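Local coordinates for protein type-2Ba cytolytic delta-endotoxin (Bacillus thuringiensis serovar israelensis, PDB 2RCI) that probably kills the larvae of dipteran insects by making pores in the epithelial cell membrane of the midgut, at residues T62-V67 with K183-T188; F135-F140 with P155-I160. All blocks are in the same frame, centred on the assembly; numbering follows the deposited sequence.

In the fold
Both contacts belong to the central beta-sheet of this alpha/beta toxin, in which a sheet lies between two helix layers. Interaction 1 pairs strands 57-64 and 66-69 with strand 177-192. Interaction 2 is the hairpin pairing of strands 132-142 and 150-162. Along the chain, 62-67 comes first, then the two strands of interaction 2, then 183-188. The centres lie about 9 Å apart, because strands 150-162 and 177-192 are neighbours. Lys183 O and Lys185 O probably accept hydrogen bonds from Glu159 N and Ala157 N. The order across the sheet is therefore 62-67, 183-188, 155-160, 135-140, and interaction 2 sits nearer the centre of the chain.

Interaction 1: residues T62-V67 with K183-T188; sequences TINQSV and KMKALT
Residues Ile63 and Ala186 form an antiparallel hydrogen-bonded pair, and Gln65 and Met184 form the next. The axes of strands 62-64 and 183-188 approach to 4.6 Å, with their directions 158° apart. Ile63 N gives a bond of 2.9 Å to Ala186 O, and Ala186 N returns one to Ile63 O. Gln65 and Met184 repeat the exchange. The bond from Met184 N to Gln65 O is 2.9 Å long and nearly straight. Segment 62-67 turns a corner at Gln65, yet the ladder runs on through it to the pair of Ser66 and Lys183.

The side chains of Ile63, Met184 and Ala186 share one face. Ile63 CG2 lies between its own backbone N and carbonyl carbon and touches Ala186 CB at 3.7 Å. The same methyl meets Met184 CG at 3.9 Å. Val67 adds to the patch with CG1 4.0 Å from Met184 CB. Ile84 of helix 74-89 touches Ile63, Val67 and Met184. Gln65 projects to this face too, and its NE2 hydrogen-bonds to Ser66 O at 3.1 Å, with the acceptor near the amide plane.

On the other face, the Asn64 and Lys185 side chains run alongside each other in the same direction. Asn64 CG is anti to the backbone N (chi1 177°), and its OD1 reaches Lys185 CG at 3.2 Å. The amide oxygen thus rests against the methylene chain. Lys185 NZ has partners beyond this pair, a weak hydrogen bond to Phe42 O and a long, weak ion pair with Glu159.

The Ile63 face is mainly apolar and packs on helix 74-89. The other mixes Leu187 and Thr62 with the polar Asn64, Lys183 and Lys185, and there Thr62, Asn64 and Leu187 touch helix 44-53.

Interaction 2: residues F135-F140 with P155-I160; sequences FYKILF and PIAFEI
Strands Phe135-Phe140 and Pro155-Ile160 pair within an antiparallel beta hairpin at the core of the Cyt toxin sheet. Tyr136 with Phe158 and Ile138 with Ile156 are the hydrogen-bonded pairs. Ile138 N reaches Ile156 O at 2.8 Å, nearly straight, and Ile156 N answers to Ile138 O.

One face carries Tyr136, Ile138, Ile156 and Phe158. Ile138 CG1 is anti to the carbonyl carbon (chi1 -59°). From there the extended branch carries CD1 to the edge of the Phe158 ring, 4.0 Å from CE2. The Tyr136 hydroxyl is hydrogen-bonded to Gln116 and Asn11, outside this pair of strands, and its ring meets that of Trp121. Thr109 of helix 96-110 touches both Tyr136 and Ile138.

On the opposite face, the Phe135 ring and the Glu159 side chain run alongside each other. CE1 of Phe135 is 4.0 Å from Glu159 CG, and the ring and carboxylate planes are 60° apart. Glu159 OE2 is hydrogen-bonded to Asn41 ND2. Lys137 CG rests 3.9 Å from Ala157 CB. Two kinks near the end of the lysine chain bring NZ to Leu40 O, in a weak hydrogen bond.

The Phe140 ring is met by two isoleucines. Ile138 CG2 sits over one face, offset toward the rim, and Ile156 CD1 meets the ring edge 3.5 Å from CE2.

Interaction 1: residues T62-V67 with K183-T188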
ATOM      1  N   THR A  62       8.645   9.421   0.706  1.00 18.31           N
ATOM      2  CA  THR A  62       9.078   8.036   0.703  1.00 18.47           C
ATOM      3  C   THR A  62       9.135   7.533   2.135  1.00 19.20           C
ATOM      4  O   THR A  62       9.206   8.328   3.088  1.00 19.15           O
ATOM      5  CB  THR A  62      10.533   7.831   0.133  1.00 19.31           C
ATOM      6  OG1 THR A  62      11.484   8.453   1.015  1.00 20.20           O
ATOM      7  CG2 THR A  62      10.708   8.369  -1.289  1.00 18.98           C
ATOM      8  N   ILE A  63       9.097   6.208   2.259  1.00 18.70           N
ATOM      9  CA  ILE A  63       9.407   5.510   3.509  1.00 19.05           C
ATOM     10  C   ILE A  63       9.955   4.124   3.169  1.00 18.20           C
ATOM     11  O   ILE A  63       9.557   3.505   2.193  1.00 19.03           O
ATOM     12  CB  ILE A  63       8.186   5.372   4.448  1.00 18.23           C
ATOM     13  CG1 ILE A  63       8.636   4.804   5.805  1.00 18.98           C
ATOM     14  CG2 ILE A  63       7.113   4.482   3.793  1.00 17.77           C
ATOM     15  CD1 ILE A  63       7.636   5.082   6.937  1.00 17.92           C
ATOM     16  N   ASN A  64      10.881   3.640   3.994  1.00 18.10           N
ATOM     17  CA  ASN A  64      11.488   2.339   3.787  1.00 18.28           C
ATOM     18  C   ASN A  64      12.047   1.916   5.134  1.00 18.65           C
ATOM     19  O   ASN A  64      13.251   2.009   5.374  1.00 18.30           O
ATOM     20  CB  ASN A  64      12.611   2.410   2.718  1.00 18.42           C
ATOM     21  CG  ASN A  64      13.331   1.081   2.510  1.00 21.25           C
ATOM     22  OD1 ASN A  64      12.771  -0.008   2.710  1.00 21.42           O
ATOM     23  ND2 ASN A  64      14.613   1.165   2.095  1.00 23.88           N
ATOM     24  N   GLN A  65      11.157   1.462   6.014  1.00 19.13           N
ATOM     25  CA  GLN A  65      11.564   1.066   7.360  1.00 19.14           C
ATOM     26  C   GLN A  65      10.442   0.378   8.100  1.00 19.46           C
ATOM     27  O   GLN A  65       9.283   0.415   7.679  1.00 18.10           O
ATOM     28  CB  GLN A  65      11.975   2.298   8.168  1.00 20.36           C
ATOM     29  CG  GLN A  65      10.780   3.214   8.499  1.00 22.18           C
ATOM     30  CD  GLN A  65      11.153   4.313   9.458  1.00 26.72           C
ATOM     31  OE1 GLN A  65      11.858   5.238   9.087  1.00 30.22           O
ATOM     32  NE2 GLN A  65      10.687   4.216  10.693  1.00 30.24           N
ATOM     33  N   SER A  66      10.792  -0.198   9.252  1.00 19.01           N
ATOM     34  CA  SER A  66       9.789  -0.787  10.133  1.00 18.65           C
ATOM     35  C   SER A  66       8.950   0.317  10.776  1.00 18.53           C
ATOM     36  O   SER A  66       9.463   1.379  11.154  1.00 17.84           O
ATOM     37  CB  SER A  66      10.491  -1.659  11.174  1.00 19.10           C
ATOM     38  OG  SER A  66      11.093  -2.774  10.510  1.00 21.49           O
ATOM     39  N   VAL A  67       7.649   0.065  10.889  1.00 18.29           N
ATOM     40  CA  VAL A  67       6.736   1.079  11.376  1.00 18.20           C
ATOM     41  C   VAL A  67       5.939   0.605  12.576  1.00 18.87           C
ATOM     42  O   VAL A  67       5.405   1.421  13.329  1.00 18.78           O
ATOM     43  CB  VAL A  67       5.776   1.626  10.249  1.00 17.84           C
ATOM     44  CG1 VAL A  67       6.551   2.423   9.194  1.00 17.69           C
ATOM     45  CG2 VAL A  67       4.918   0.503   9.623  1.00 17.90           C
ATOM     46  N   LYS A 183       7.012  -3.872   8.226  1.00 19.71           N
ATOM     47  CA  LYS A 183       7.967  -3.051   7.467  1.00 21.05           C
ATOM     48  C   LYS A 183       7.190  -2.451   6.298  1.00 20.11           C
ATOM     49  O   LYS A 183       6.407  -3.127   5.657  1.00 20.46           O
ATOM     50  CB  LYS A 183       9.158  -3.859   6.917  1.00 20.86           C
ATOM     51  CG  LYS A 183      10.244  -2.910   6.420  1.00 25.06           C
ATOM     52  CD  LYS A 183      11.516  -3.557   5.853  1.00 24.36           C
ATOM     53  CE  LYS A 183      12.506  -2.422   5.529  1.00 29.93           C
ATOM     54  NZ  LYS A 183      13.932  -2.841   5.442  1.00 30.61           N
ATOM     55  N   MET A 184       7.386  -1.161   6.075  1.00 19.68           N
ATOM     56  CA  MET A 184       6.677  -0.447   5.040  1.00 20.51           C
ATOM     57  C   MET A 184       7.661   0.134   4.049  1.00 19.27           C
ATOM     58  O   MET A 184       8.637   0.764   4.442  1.00 18.77           O
ATOM     59  CB  MET A 184       5.918   0.699   5.691  1.00 21.02           C
ATOM     60  CG  MET A 184       4.965   1.420   4.787  1.00 23.57           C
ATOM     61  SD  MET A 184       3.983   2.478   5.850  1.00 23.71           S
ATOM     62  CE  MET A 184       3.005   3.349   4.630  1.00 24.30           C
ATOM     63  N   LYS A 185       7.363  -0.034   2.766  1.00 18.60           N
ATOM     64  CA  LYS A 185       8.105   0.598   1.687  1.00 18.78           C
ATOM     65  C   LYS A 185       7.076   1.302   0.817  1.00 18.81           C
ATOM     66  O   LYS A 185       6.142   0.679   0.308  1.00 19.09           O
ATOM     67  CB  LYS A 185       8.842  -0.446   0.852  1.00 18.91           C
ATOM     68  CG  LYS A 185       9.961  -1.168   1.589  1.00 21.14           C
ATOM     69  CD  LYS A 185      10.420  -2.394   0.809  1.00 24.39           C
ATOM     70  CE  LYS A 185      11.719  -2.939   1.379  1.00 28.98           C
ATOM     71  NZ  LYS A 185      12.062  -4.188   0.647  1.00 33.08           N
ATOM     72  N   ALA A 186       7.244   2.604   0.651  1.00 19.06           N
ATOM     73  CA  ALA A 186       6.264   3.377  -0.105  1.00 18.46           C
ATOM     74  C   ALA A 186       6.934   4.612  -0.716  1.00 18.74           C
ATOM     75  O   ALA A 186       7.955   5.114  -0.208  1.00 18.11           O
ATOM     76  CB  ALA A 186       5.108   3.788   0.816  1.00 18.03           C
ATOM     77  N   LEU A 187       6.365   5.092  -1.813  1.00 17.69           N
ATOM     78  CA  LEU A 187       6.749   6.394  -2.336  1.00 17.68           C
ATOM     79  C   LEU A 187       5.525   7.051  -2.957  1.00 17.68           C
ATOM     80  O   LEU A 187       4.615   6.348  -3.420  1.00 18.50           O
ATOM     81  CB  LEU A 187       7.878   6.259  -3.374  1.00 17.71           C
ATOM     82  CG  LEU A 187       7.604   5.677  -4.789  1.00 18.43           C
ATOM     83  CD1 LEU A 187       6.772   6.589  -5.677  1.00 25.71           C
ATOM     84  CD2 LEU A 187       8.937   5.435  -5.501  1.00 19.72           C
ATOM     85  N   THR A 188       5.497   8.381  -2.978  1.00 17.52           N
ATOM     86  CA  THR A 188       4.472   9.085  -3.736  1.00 17.04           C
ATOM     87  C   THR A 188       5.177   9.813  -4.857  1.00 17.03           C
ATOM     88  O   THR A 188       6.126  10.570  -4.600  1.00 16.47           O
ATOM     89  CB  THR A 188       3.719  10.118  -2.881  1.00 16.44           C
ATOM     90  OG1 THR A 188       3.202   9.479  -1.704  1.00 17.61           O
ATOM     91  CG2 THR A 188       2.586  10.695  -3.666  1.00 18.14           C
TER

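Interaction 2: residues F135-F140 with P155-I160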
ATOM      1  N   PHE A 135       3.567 -10.768   2.515  1.00 17.33           N
ATOM      2  CA  PHE A 135       3.683  -9.462   1.840  1.00 18.12           C
ATOM      3  C   PHE A 135       2.274  -9.019   1.431  1.00 17.49           C
ATOM      4  O   PHE A 135       1.450  -9.846   1.070  1.00 17.82           O
ATOM      5  CB  PHE A 135       4.500  -9.576   0.551  1.00 19.66           C
ATOM      6  CG  PHE A 135       5.926 -10.031   0.753  1.00 20.55           C
ATOM      7  CD1 PHE A 135       6.657  -9.638   1.864  1.00 23.03           C
ATOM      8  CD2 PHE A 135       6.558 -10.795  -0.242  1.00 23.05           C
ATOM      9  CE1 PHE A 135       7.983 -10.053   2.033  1.00 25.81           C
ATOM     10  CE2 PHE A 135       7.866 -11.212  -0.094  1.00 25.08           C
ATOM     11  CZ  PHE A 135       8.593 -10.830   1.036  1.00 24.07           C
ATOM     12  N   TYR A 136       2.027  -7.710   1.445  1.00 17.81           N
ATOM     13  CA  TYR A 136       0.741  -7.182   1.013  1.00 16.64           C
ATOM     14  C   TYR A 136       1.052  -5.883   0.280  1.00 16.54           C
ATOM     15  O   TYR A 136       1.798  -5.026   0.799  1.00 15.44           O
ATOM     16  CB  TYR A 136      -0.156  -6.893   2.213  1.00 17.65           C
ATOM     17  CG  TYR A 136      -1.612  -6.705   1.821  1.00 17.30           C
ATOM     18  CD1 TYR A 136      -2.541  -7.735   1.970  1.00 18.55           C
ATOM     19  CD2 TYR A 136      -2.055  -5.492   1.278  1.00 19.51           C
ATOM     20  CE1 TYR A 136      -3.875  -7.563   1.578  1.00 19.35           C
ATOM     21  CE2 TYR A 136      -3.368  -5.305   0.903  1.00 19.82           C
ATOM     22  CZ  TYR A 136      -4.280  -6.339   1.057  1.00 17.92           C
ATOM     23  OH  TYR A 136      -5.583  -6.137   0.672  1.00 18.91           O
ATOM     24  N   LYS A 137       0.484  -5.753  -0.914  1.00 16.65           N
ATOM     25  CA  LYS A 137       0.819  -4.626  -1.802  1.00 18.61           C
ATOM     26  C   LYS A 137      -0.410  -3.910  -2.287  1.00 17.25           C
ATOM     27  O   LYS A 137      -1.377  -4.544  -2.718  1.00 17.72           O
ATOM     28  CB  LYS A 137       1.642  -5.079  -2.999  1.00 18.64           C
ATOM     29  CG  LYS A 137       3.033  -5.593  -2.590  1.00 20.07           C
ATOM     30  CD  LYS A 137       3.843  -6.055  -3.807  1.00 22.38           C
ATOM     31  CE  LYS A 137       3.283  -7.335  -4.509  1.00 27.28           C
ATOM     32  NZ  LYS A 137       2.820  -8.449  -3.634  1.00 29.46           N
ATOM     33  N   ILE A 138      -0.348  -2.581  -2.205  1.00 17.20           N
ATOM     34  CA  ILE A 138      -1.464  -1.707  -2.572  1.00 17.99           C
ATOM     35  C   ILE A 138      -0.909  -0.645  -3.524  1.00 18.37           C
ATOM     36  O   ILE A 138       0.254  -0.239  -3.387  1.00 18.52           O
ATOM     37  CB  ILE A 138      -2.013  -0.963  -1.347  1.00 18.26           C
ATOM     38  CG1 ILE A 138      -2.501  -1.948  -0.264  1.00 18.06           C
ATOM     39  CG2 ILE A 138      -3.157  -0.016  -1.760  1.00 20.13           C
ATOM     40  CD1 ILE A 138      -2.741  -1.267   1.110  1.00 18.22           C
ATOM     41  N   LEU A 139      -1.708  -0.211  -4.489  1.00 18.81           N
ATOM     42  CA  LEU A 139      -1.281   0.920  -5.346  1.00 18.85           C
ATOM     43  C   LEU A 139      -2.439   1.884  -5.526  1.00 18.54           C
ATOM     44  O   LEU A 139      -3.471   1.540  -6.145  1.00 18.55           O
ATOM     45  CB  LEU A 139      -0.728   0.453  -6.700  1.00 19.95           C
ATOM     46  CG  LEU A 139      -0.017   1.508  -7.584  1.00 21.01           C
ATOM     47  CD1 LEU A 139       0.990   0.871  -8.529  1.00 24.54           C
ATOM     48  CD2 LEU A 139      -1.002   2.430  -8.331  1.00 23.61           C
ATOM     49  N   PHE A 140      -2.267   3.092  -4.990  1.00 18.02           N
ATOM     50  CA  PHE A 140      -3.251   4.150  -5.170  1.00 18.06           C
ATOM     51  C   PHE A 140      -2.906   5.069  -6.333  1.00 17.83           C
ATOM     52  O   PHE A 140      -1.746   5.520  -6.448  1.00 18.42           O
ATOM     53  CB  PHE A 140      -3.323   5.062  -3.936  1.00 19.02           C
ATOM     54  CG  PHE A 140      -3.746   4.374  -2.683  1.00 18.28           C
ATOM     55  CD1 PHE A 140      -5.098   4.178  -2.408  1.00 20.39           C
ATOM     56  CD2 PHE A 140      -2.792   3.972  -1.744  1.00 20.20           C
ATOM     57  CE1 PHE A 140      -5.508   3.518  -1.221  1.00 20.28           C
ATOM     58  CE2 PHE A 140      -3.181   3.332  -0.545  1.00 19.83           C
ATOM     59  CZ  PHE A 140      -4.550   3.120  -0.280  1.00 20.28           C
ATOM     60  N   PRO A 155       2.480   3.631  -4.604  1.00 16.20           N
ATOM     61  CA  PRO A 155       2.680   2.200  -4.364  1.00 16.49           C
ATOM     62  C   PRO A 155       3.062   2.007  -2.910  1.00 17.32           C
ATOM     63  O   PRO A 155       3.907   2.748  -2.395  1.00 16.96           O
ATOM     64  CB  PRO A 155       3.888   1.853  -5.254  1.00 16.80           C
ATOM     65  CG  PRO A 155       3.994   2.990  -6.215  1.00 17.43           C
ATOM     66  CD  PRO A 155       3.570   4.181  -5.441  1.00 15.69           C
ATOM     67  N   ILE A 156       2.421   1.043  -2.260  1.00 17.47           N
ATOM     68  CA  ILE A 156       2.748   0.713  -0.864  1.00 18.65           C
ATOM     69  C   ILE A 156       2.945  -0.786  -0.739  1.00 19.00           C
ATOM     70  O   ILE A 156       2.067  -1.542  -1.149  1.00 20.15           O
ATOM     71  CB  ILE A 156       1.633   1.102   0.109  1.00 17.67           C
ATOM     72  CG1 ILE A 156       1.263   2.578   0.002  1.00 19.54           C
ATOM     73  CG2 ILE A 156       2.036   0.711   1.568  1.00 19.38           C
ATOM     74  CD1 ILE A 156       0.040   2.959   0.791  1.00 19.52           C
ATOM     75  N   ALA A 157       4.078  -1.226  -0.175  1.00 18.42           N
ATOM     76  CA  ALA A 157       4.253  -2.650   0.175  1.00 18.53           C
ATOM     77  C   ALA A 157       4.484  -2.845   1.671  1.00 18.55           C
ATOM     78  O   ALA A 157       5.266  -2.106   2.286  1.00 18.22           O
ATOM     79  CB  ALA A 157       5.402  -3.281  -0.612  1.00 19.35           C
ATOM     80  N   PHE A 158       3.813  -3.832   2.265  1.00 18.62           N
ATOM     81  CA  PHE A 158       4.107  -4.171   3.650  1.00 18.63           C
ATOM     82  C   PHE A 158       4.730  -5.568   3.740  1.00 18.50           C
ATOM     83  O   PHE A 158       4.356  -6.458   2.991  1.00 19.80           O
ATOM     84  CB  PHE A 158       2.826  -4.193   4.490  1.00 18.92           C
ATOM     85  CG  PHE A 158       2.096  -2.884   4.520  1.00 18.68           C
ATOM     86  CD1 PHE A 158       2.534  -1.870   5.356  1.00 20.27           C
ATOM     87  CD2 PHE A 158       0.984  -2.676   3.707  1.00 19.42           C
ATOM     88  CE1 PHE A 158       1.843  -0.642   5.426  1.00 19.90           C
ATOM     89  CE2 PHE A 158       0.283  -1.464   3.764  1.00 18.96           C
ATOM     90  CZ  PHE A 158       0.742  -0.434   4.596  1.00 16.75           C
ATOM     91  N   GLU A 159       5.678  -5.731   4.654  1.00 19.49           N
ATOM     92  CA  GLU A 159       6.166  -7.057   5.053  1.00 20.70           C
ATOM     93  C   GLU A 159       5.658  -7.229   6.466  1.00 19.77           C
ATOM     94  O   GLU A 159       6.074  -6.492   7.374  1.00 20.28           O
ATOM     95  CB  GLU A 159       7.703  -7.092   5.073  1.00 21.41           C
ATOM     96  CG  GLU A 159       8.346  -6.521   3.849  1.00 23.66           C
ATOM     97  CD  GLU A 159       9.863  -6.799   3.787  1.00 24.86           C
ATOM     98  OE1 GLU A 159      10.399  -7.498   4.689  1.00 29.63           O
ATOM     99  OE2 GLU A 159      10.485  -6.334   2.823  1.00 26.22           O
ATOM    100  N   ILE A 160       4.747  -8.180   6.644  1.00 19.59           N
ATOM    101  CA  ILE A 160       4.033  -8.334   7.905  1.00 19.06           C
ATOM    102  C   ILE A 160       4.348  -9.693   8.517  1.00 19.34           C
ATOM    103  O   ILE A 160       4.192 -10.732   7.861  1.00 18.46           O
ATOM    104  CB  ILE A 160       2.512  -8.163   7.736  1.00 19.93           C
ATOM    105  CG1 ILE A 160       2.193  -6.763   7.174  1.00 19.30           C
ATOM    106  CG2 ILE A 160       1.801  -8.382   9.097  1.00 20.10           C
ATOM    107  CD1 ILE A 160       0.844  -6.657   6.461  1.00 19.66           C
TER